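Local coordinates for sensory transduction histidine kinase, putative (Borrelia burgdorferi, PDB 5BWJ), which forms the periplasmic Venus flytrap sensor domain of the hybrid histidine kinase Hk1, which probably senses small molecules and passes the signal on by histidine phosphorylation, at residues Y20-K25 against N139-V144; V13-P18 against H163-N168. All blocks are in the same frame, centred on the assembly; numbering follows the deposited sequence.

Contact 1: Y20-K25 against N139-V144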
# COMPACT_ATOMS: atom_id res chain seq x y z
N TYR B 20 2.81 0.83 -10.62
CA TYR B 20 3.35 1.71 -11.65
C TYR B 20 3.02 3.16 -11.31
O TYR B 20 1.90 3.48 -10.93
CB TYR B 20 2.81 1.34 -13.03
CG TYR B 20 1.30 1.32 -13.14
CD1 TYR B 20 0.60 2.46 -13.50
CD2 TYR B 20 0.59 0.15 -12.88
CE1 TYR B 20 -0.78 2.44 -13.59
CE2 TYR B 20 -0.79 0.13 -12.98
CZ TYR B 20 -1.47 1.28 -13.33
OH TYR B 20 -2.84 1.26 -13.43
N TYR B 21 4.02 4.03 -11.45
CA TYR B 21 3.86 5.44 -11.13
C TYR B 21 4.97 6.26 -11.78
O TYR B 21 6.03 5.74 -12.09
CB TYR B 21 3.85 5.65 -9.62
CG TYR B 21 5.08 5.12 -8.92
CD1 TYR B 21 5.17 3.78 -8.55
CD2 TYR B 21 6.15 5.95 -8.61
CE1 TYR B 21 6.28 3.29 -7.90
CE2 TYR B 21 7.27 5.47 -7.97
CZ TYR B 21 7.33 4.14 -7.61
OH TYR B 21 8.45 3.65 -6.97
N LYS B 22 4.71 7.55 -11.96
CA LYS B 22 5.67 8.44 -12.62
C LYS B 22 6.79 8.87 -11.68
O LYS B 22 6.55 9.19 -10.52
CB LYS B 22 4.96 9.68 -13.16
CG LYS B 22 3.90 9.41 -14.21
CD LYS B 22 3.33 10.72 -14.74
CE LYS B 22 2.13 10.49 -15.65
NZ LYS B 22 1.54 11.77 -16.12
N ASN B 23 8.01 8.89 -12.21
CA ASN B 23 9.16 9.45 -11.50
C ASN B 23 9.50 10.84 -12.03
O ASN B 23 8.76 11.40 -12.84
CB ASN B 23 10.36 8.51 -11.62
CG ASN B 23 10.76 8.23 -13.06
OD1 ASN B 23 10.40 8.97 -13.98
ND2 ASN B 23 11.53 7.17 -13.26
N ASN B 24 10.62 11.40 -11.57
CA ASN B 24 11.03 12.74 -11.97
C ASN B 24 11.48 12.83 -13.43
O ASN B 24 11.51 13.92 -14.01
CB ASN B 24 12.16 13.24 -11.07
CG ASN B 24 11.70 13.51 -9.65
OD1 ASN B 24 10.50 13.60 -9.38
ND2 ASN B 24 12.66 13.66 -8.74
N LYS B 25 11.82 11.69 -14.02
CA LYS B 25 12.36 11.66 -15.37
C LYS B 25 11.27 11.49 -16.42
O LYS B 25 11.56 11.24 -17.59
CB LYS B 25 13.38 10.53 -15.50
CG LYS B 25 14.45 10.55 -14.41
CD LYS B 25 15.47 9.44 -14.59
CE LYS B 25 14.83 8.06 -14.49
NZ LYS B 25 15.85 6.97 -14.46
N ASN B 139 -7.70 12.25 -13.88
CA ASN B 139 -6.64 11.39 -13.37
C ASN B 139 -6.04 11.92 -12.07
O ASN B 139 -6.33 13.04 -11.65
CB ASN B 139 -5.54 11.24 -14.42
CG ASN B 139 -4.99 12.57 -14.89
OD1 ASN B 139 -4.36 13.30 -14.12
ND2 ASN B 139 -5.21 12.89 -16.16
N SER B 140 -5.19 11.11 -11.45
CA SER B 140 -4.60 11.45 -10.16
C SER B 140 -3.80 12.75 -10.22
O SER B 140 -3.90 13.59 -9.32
CB SER B 140 -3.70 10.32 -9.66
OG SER B 140 -4.45 9.15 -9.40
N GLN B 141 -3.00 12.91 -11.27
CA GLN B 141 -2.17 14.09 -11.43
C GLN B 141 -3.02 15.36 -11.47
O GLN B 141 -2.72 16.34 -10.79
CB GLN B 141 -1.33 13.98 -12.70
CG GLN B 141 -0.41 15.15 -12.95
CD GLN B 141 0.62 14.85 -14.02
OE1 GLN B 141 1.44 13.94 -13.86
NE2 GLN B 141 0.56 15.58 -15.12
N GLU B 142 -4.07 15.34 -12.28
CA GLU B 142 -4.98 16.47 -12.37
C GLU B 142 -5.66 16.72 -11.02
O GLU B 142 -5.84 17.86 -10.61
CB GLU B 142 -6.04 16.23 -13.45
CG GLU B 142 -7.11 17.30 -13.53
CD GLU B 142 -8.16 17.00 -14.57
OE1 GLU B 142 -7.86 16.23 -15.51
OE2 GLU B 142 -9.30 17.51 -14.45
N LEU B 143 -6.03 15.63 -10.35
CA LEU B 143 -6.75 15.72 -9.09
C LEU B 143 -5.92 16.42 -8.02
O LEU B 143 -6.40 17.33 -7.35
CB LEU B 143 -7.16 14.33 -8.60
CG LEU B 143 -7.84 14.28 -7.23
CD1 LEU B 143 -9.10 15.13 -7.22
CD2 LEU B 143 -8.16 12.84 -6.85
N VAL B 144 -4.68 15.97 -7.85
CA VAL B 144 -3.82 16.52 -6.82
C VAL B 144 -3.44 17.96 -7.16
O VAL B 144 -3.24 18.79 -6.26
CB VAL B 144 -2.55 15.67 -6.64
CG1 VAL B 144 -1.66 16.26 -5.57
CG2 VAL B 144 -2.93 14.25 -6.25
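Lys22 and Gln141 make this contact by themselves, a single amine-to-amide hydrogen bond with 68 Å² buried in all. Just before the lysine, Tyr21 pairs its backbone with Glu29, a residue known to bind magnesium, although this chain carries no metal. Lys22 directs its CB toward the helix. With CG beside the backbone N (chi1 -62°) and extended beyond it, the lysine chain carries its amine about half-way along the 9.7 Å between the CA atoms of Lys22 and Gln141, and the glutamine chain covers the rest. Lys22 NZ donates to Gln141 OE1 at 3.1 Å, and Lys22 CD lies alongside the same oxygen, Gln141 OE1, at 3.8 Å. The two side chains, both extended, cross at about a right angle. The amine comes in from above the amide, 47° out of the carbonyl plane with a C=O...N angle of 116°. Farther on, Asn23 OD1 accepts from Glu27 N and weakly from Lys25 N, bracing the turn of the 21-22/28-29 hairpin. On the helix side, Asn139 N-caps helix 140-148 through a bond from Glu142 N to Asn139 OD1 of 2.8 Å, fixing the first turn that carries Gln141. Asp53 OD2 adds a long, weak ion pair to Lys22 NZ. One bond between a charged amine and a neutral amide, made away from the lone-pair directions, is consistent with a modest attraction, probably largely electrostatic, at the surface.

Contact 2: V13-P18 against H163-N168. With NO3 (nitrate ion), chain F.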
# COMPACT_ATOMS: atom_id res chain seq x y z
N VAL B 13 -3.68 2.18 -16.46
CA VAL B 13 -4.45 3.42 -16.36
C VAL B 13 -3.99 4.28 -15.19
O VAL B 13 -3.84 3.79 -14.07
CB VAL B 13 -5.96 3.12 -16.19
CG1 VAL B 13 -6.77 4.41 -16.22
CG2 VAL B 13 -6.44 2.17 -17.29
N ASP B 14 -3.75 5.56 -15.47
CA ASP B 14 -3.41 6.54 -14.44
C ASP B 14 -2.13 6.11 -13.70
O ASP B 14 -1.13 5.80 -14.34
CB ASP B 14 -4.59 6.72 -13.49
CG ASP B 14 -4.47 7.96 -12.62
OD1 ASP B 14 -3.68 8.87 -12.96
OD2 ASP B 14 -5.17 8.04 -11.58
N GLN B 15 -2.17 6.10 -12.37
CA GLN B 15 -1.04 5.66 -11.57
C GLN B 15 -1.53 4.81 -10.41
O GLN B 15 -2.66 4.97 -9.94
CB GLN B 15 -0.24 6.86 -11.06
CG GLN B 15 0.28 7.77 -12.16
CD GLN B 15 1.17 8.87 -11.62
OE1 GLN B 15 2.21 8.60 -11.01
NE2 GLN B 15 0.78 10.12 -11.84
N PHE B 16 -0.67 3.90 -9.95
CA PHE B 16 -1.05 2.90 -8.97
C PHE B 16 0.18 2.46 -8.18
O PHE B 16 0.78 1.43 -8.47
CB PHE B 16 -1.71 1.70 -9.68
CG PHE B 16 -2.28 0.66 -8.75
CD1 PHE B 16 -2.81 -0.51 -9.28
CD2 PHE B 16 -2.31 0.84 -7.38
CE1 PHE B 16 -3.35 -1.48 -8.45
CE2 PHE B 16 -2.85 -0.13 -6.55
CZ PHE B 16 -3.36 -1.29 -7.09
N PHE B 17 0.55 3.25 -7.18
CA PHE B 17 1.74 2.96 -6.38
C PHE B 17 1.53 1.67 -5.59
O PHE B 17 0.47 1.48 -5.00
CB PHE B 17 2.04 4.12 -5.42
CG PHE B 17 3.33 3.97 -4.66
CD1 PHE B 17 4.48 4.59 -5.10
CD2 PHE B 17 3.39 3.20 -3.50
CE1 PHE B 17 5.67 4.45 -4.41
CE2 PHE B 17 4.57 3.06 -2.81
CZ PHE B 17 5.72 3.69 -3.26
N PRO B 18 2.54 0.79 -5.55
CA PRO B 18 3.87 0.82 -6.18
C PRO B 18 3.94 0.02 -7.49
O PRO B 18 5.04 -0.25 -7.97
CB PRO B 18 4.75 0.17 -5.12
CG PRO B 18 3.86 -0.88 -4.54
CD PRO B 18 2.45 -0.32 -4.59
N HIS B 163 -1.17 10.43 -2.32
CA HIS B 163 -0.21 10.93 -1.36
C HIS B 163 1.19 10.98 -1.96
O HIS B 163 1.94 11.93 -1.74
CB HIS B 163 -0.21 10.06 -0.11
CG HIS B 163 0.65 10.60 0.99
ND1 HIS B 163 0.16 11.45 1.96
CD2 HIS B 163 1.96 10.42 1.27
CE1 HIS B 163 1.14 11.78 2.79
NE2 HIS B 163 2.24 11.16 2.39
N TYR B 164 1.55 9.94 -2.71
CA TYR B 164 2.85 9.89 -3.35
C TYR B 164 3.05 11.06 -4.31
O TYR B 164 4.07 11.75 -4.24
CB TYR B 164 3.03 8.57 -4.12
CG TYR B 164 4.15 8.65 -5.13
CD1 TYR B 164 5.48 8.52 -4.74
CD2 TYR B 164 3.89 8.87 -6.48
CE1 TYR B 164 6.51 8.59 -5.66
CE2 TYR B 164 4.91 8.95 -7.41
CZ TYR B 164 6.22 8.81 -6.99
OH TYR B 164 7.25 8.89 -7.91
N ILE B 165 2.08 11.27 -5.19
CA ILE B 165 2.18 12.31 -6.21
C ILE B 165 2.34 13.68 -5.57
O ILE B 165 3.25 14.44 -5.92
CB ILE B 165 0.95 12.31 -7.14
CG1 ILE B 165 0.87 10.99 -7.90
CG2 ILE B 165 1.03 13.47 -8.14
CD1 ILE B 165 -0.45 10.77 -8.60
N ALA B 166 1.46 14.00 -4.62
CA ALA B 166 1.52 15.28 -3.92
C ALA B 166 2.87 15.47 -3.22
O ALA B 166 3.46 16.55 -3.28
CB ALA B 166 0.40 15.38 -2.90
N ASN B 167 3.35 14.41 -2.58
CA ASN B 167 4.53 14.50 -1.74
C ASN B 167 5.83 14.58 -2.54
O ASN B 167 6.81 15.18 -2.09
CB ASN B 167 4.59 13.30 -0.79
CG ASN B 167 5.58 13.49 0.33
OD1 ASN B 167 5.72 14.58 0.88
ND2 ASN B 167 6.28 12.41 0.69
N ASN B 168 5.84 13.98 -3.73
CA ASN B 168 7.05 13.89 -4.55
C ASN B 168 7.11 14.89 -5.70
O ASN B 168 8.20 15.26 -6.13
CB ASN B 168 7.18 12.47 -5.11
CG ASN B 168 7.62 11.47 -4.05
OD1 ASN B 168 8.80 11.14 -3.94
ND2 ASN B 168 6.66 10.98 -3.27
N NO3 F . 5.80 9.20 -0.63
O1 NO3 F . 6.96 9.70 -0.69
O2 NO3 F . 5.61 7.99 -0.94
O3 NO3 F . 4.82 9.91 -0.26
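Phe17, joined to Pro18 by a cis peptide bond, sets its ring near Tyr164 in a slipped arrangement: the planes are 30° apart, but the centroids are separated by 5.4 Å and the rings barely overlap. The touch is made by Phe17 CD1, which lies over one face of Tyr164 toward its rim, 4.1 Å from Tyr164 CD1. Gln15 meets Ile165 from the opposite direction, its NE2 resting 3.5 Å from the methyl Ile165 CD1, while its OE1 accepts from Lys22 N. The Ile165 CB points aside, and CG1, anti to the carbonyl carbon (chi1 -63°), brings the end of the chain to the glutamine. A nitrate, probably from the crystallisation liquor, sits by the helix with its O2 at the edge of the Tyr164 ring. Asn167 ND2 donates to two of its oxygens, and Asn168 ND2 to nitrate O1 at 2.9 Å. Asn168 ND2 also donates to Tyr164 O, which tethers the amide to the preceding turn; Lys160 of the second subunit grips the anion too. The buried contact thus sets the loop between strands 6-13 and 21-22 against helix 161-169, with helix 140-148 packed on Ile165 and Ala166 and the second subunit against Phe17, His163 and Tyr164.

In the fold
From the N terminus, strand 6-13 runs into the loop 13-18, which contact 2 ties to helix 161-169 across 144 intervening residues. Within that long loop, contact 1 closes a shorter one, from the 21-22/28-29 hairpin to the start of helix 140-148, so the two are nested rather than crossed. Their centres lie 5 Å apart, and two bonds join them directly: Ser140 OG to Asp14 OD2, and Tyr164 OH to Lys22 O. Together they hold the chain leaving strand 6-13 to two later helices, with contact 1 at the surface and contact 2 buried. The second subunit touches both, meeting Tyr21 and Lys25 beside contact 1 and the rings of Phe17 and Tyr164 in contact 2.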